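Local structure of methylxanthine N1-demethylase NdmA (Pseudomonas putida, 6ICN) at residues H36-V41 and I141-D146. The protein catalyses the N1-demethylation of caffeine to theobromine and formaldehyde, and also removes the N1-methyl group from theophylline, paraxanthine and 1-methylxanthine. Residues are numbered along the deposited sequence; the frame is centred on the assembly and turned at random.
Sequences HPVCTV and IWIRLD
An antiparallel strand pair in the Rieske domain joins His36-Cys39 to Ile141-Ile143, and a classic beta bulge interrupts it at Val38 and Cys39. His36 and Ile143 form a hydrogen-bonded pair. His36 N gives its hydrogen to Ile143 O at 2.9 Å, and Ile143 N returns one to His36 O. Further along, Val38 N binds Ile141 O at 2.8 Å, while Ile141 N binds not Val38 but Cys39 O, at 2.8 Å and nearly straight. Two residues of one strand thus face Ile141 alone. The psi of Val38, -22°, makes this kink.

Pro37 and Trp142 lie on one face of the sheet as a non-hydrogen-bonded pair. Pro37 CB sits over the six-membered ring, 4.0 Å from its centroid, in a CH-pi contact. Pro37 CD meets the rim of the same ring at Trp142 CZ3, 3.5 Å away. Trp142 NE1 is bound by Arg137 O, which helps fix the indole.

The opposite face carries His36, Cys39, Ile141 and Ile143, and the side-chain contacts across the strands there are apolar. His36 NE2 is bound by Leu31 O. Ile143 has an extended chain (chi2 175°) that carries CD1 to both methyls of Val38, 3.8 Å from Val38 CG2. Cys39 SG packs against Ile141 CB at 3.7 Å and about equally close to CG1. Ile141 CD1 reaches Val41 CG2 at 3.9 Å, just past the bulge.

Strand 140-144 lies between 35-40 and 131-137, and within the chain 35-40 is an outermost strand of this sheet. His36, Val38 and Cys39 touch 55-59, and Ile143 touches 62-69, so the face with His36, Cys39, Ile141 and Ile143 looks into the domain interior. Thr40 OG1 caps Glu43 N at the start of helix 41-47. Lys279, on strand 277-286 of the other large sheet, binds Val38 O and ties the bulge to that sheet.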
# COMPACT_ATOMS: atom_id res chain seq x y z
N HIS A 36 33.72 2.22 -15.97
CA HIS A 36 32.26 2.21 -16.03
C HIS A 36 31.71 3.34 -15.18
O HIS A 36 32.22 3.61 -14.10
CB HIS A 36 31.70 0.88 -15.49
CG HIS A 36 32.21 -0.33 -16.22
ND1 HIS A 36 31.74 -0.70 -17.46
CD2 HIS A 36 33.12 -1.27 -15.86
CE1 HIS A 36 32.37 -1.80 -17.85
NE2 HIS A 36 33.21 -2.17 -16.90
N PRO A 37 30.63 3.99 -15.63
CA PRO A 37 29.98 5.02 -14.80
C PRO A 37 29.20 4.34 -13.70
O PRO A 37 28.58 3.29 -13.90
CB PRO A 37 29.04 5.72 -15.79
CG PRO A 37 28.62 4.59 -16.74
CD PRO A 37 29.84 3.66 -16.84
N VAL A 38 29.21 4.95 -12.51
CA VAL A 38 28.48 4.36 -11.40
C VAL A 38 27.41 5.28 -10.84
O VAL A 38 26.45 4.79 -10.23
CB VAL A 38 29.42 3.91 -10.27
CG1 VAL A 38 30.33 2.78 -10.79
CG2 VAL A 38 30.26 5.10 -9.71
N CYS A 39 27.51 6.58 -11.07
CA CYS A 39 26.52 7.53 -10.59
C CYS A 39 26.77 8.86 -11.28
O CYS A 39 27.84 9.06 -11.88
CB CYS A 39 26.60 7.69 -9.06
SG CYS A 39 28.15 8.44 -8.43
N THR A 40 25.77 9.73 -11.25
CA THR A 40 26.01 11.11 -11.62
C THR A 40 26.63 11.86 -10.44
O THR A 40 26.51 11.45 -9.28
CB THR A 40 24.72 11.83 -12.03
OG1 THR A 40 23.85 11.93 -10.89
CG2 THR A 40 24.00 11.06 -13.16
N VAL A 41 27.31 12.97 -10.77
CA VAL A 41 27.80 13.86 -9.72
C VAL A 41 26.64 14.34 -8.86
O VAL A 41 26.73 14.37 -7.63
CB VAL A 41 28.60 15.03 -10.33
CG1 VAL A 41 28.95 16.07 -9.25
CG2 VAL A 41 29.88 14.51 -10.98
N ILE A 141 30.48 9.94 -12.49
CA ILE A 141 31.59 9.37 -11.74
C ILE A 141 31.90 8.00 -12.33
O ILE A 141 30.99 7.16 -12.44
CB ILE A 141 31.26 9.25 -10.24
CG1 ILE A 141 30.93 10.61 -9.64
CG2 ILE A 141 32.40 8.56 -9.50
CD1 ILE A 141 32.05 11.58 -9.74
N TRP A 142 33.17 7.78 -12.71
CA TRP A 142 33.61 6.57 -13.39
C TRP A 142 34.58 5.79 -12.51
O TRP A 142 35.43 6.38 -11.84
CB TRP A 142 34.31 6.92 -14.70
CG TRP A 142 33.52 7.75 -15.64
CD1 TRP A 142 33.32 9.11 -15.58
CD2 TRP A 142 32.83 7.29 -16.80
NE1 TRP A 142 32.53 9.51 -16.64
CE2 TRP A 142 32.21 8.41 -17.40
CE3 TRP A 142 32.63 6.02 -17.38
CZ2 TRP A 142 31.45 8.32 -18.56
CZ3 TRP A 142 31.89 5.94 -18.54
CH2 TRP A 142 31.30 7.08 -19.12
N ILE A 143 34.46 4.46 -12.52
CA ILE A 143 35.34 3.59 -11.74
C ILE A 143 35.93 2.51 -12.64
O ILE A 143 35.22 1.92 -13.46
CB ILE A 143 34.59 2.95 -10.55
CG1 ILE A 143 34.22 4.02 -9.52
CG2 ILE A 143 35.45 1.87 -9.88
CD1 ILE A 143 33.36 3.46 -8.38
N ARG A 144 37.24 2.26 -12.49
CA ARG A 144 37.88 1.11 -13.12
C ARG A 144 38.37 0.17 -12.03
O ARG A 144 39.24 0.53 -11.23
CB ARG A 144 39.05 1.52 -14.02
CG ARG A 144 39.76 0.30 -14.66
CD ARG A 144 40.79 0.76 -15.68
NE ARG A 144 41.83 1.61 -15.07
CZ ARG A 144 42.76 2.26 -15.76
NH1 ARG A 144 42.80 2.15 -17.09
NH2 ARG A 144 43.66 3.00 -15.14
N LEU A 145 37.81 -1.05 -12.00
CA LEU A 145 38.10 -1.96 -10.90
C LEU A 145 39.51 -2.55 -10.99
O LEU A 145 40.16 -2.75 -9.97
CB LEU A 145 37.07 -3.08 -10.84
CG LEU A 145 35.69 -2.64 -10.35
CD1 LEU A 145 34.68 -3.73 -10.61
CD2 LEU A 145 35.75 -2.30 -8.86
N ASP A 146 39.95 -2.88 -12.20
CA ASP A 146 41.27 -3.47 -12.43
C ASP A 146 42.05 -2.54 -13.36
O ASP A 146 41.69 -2.37 -14.54
CB ASP A 146 41.15 -4.87 -13.02
CG ASP A 146 42.46 -5.65 -12.94
OD1 ASP A 146 43.52 -5.02 -13.10
OD2 ASP A 146 42.43 -6.88 -12.70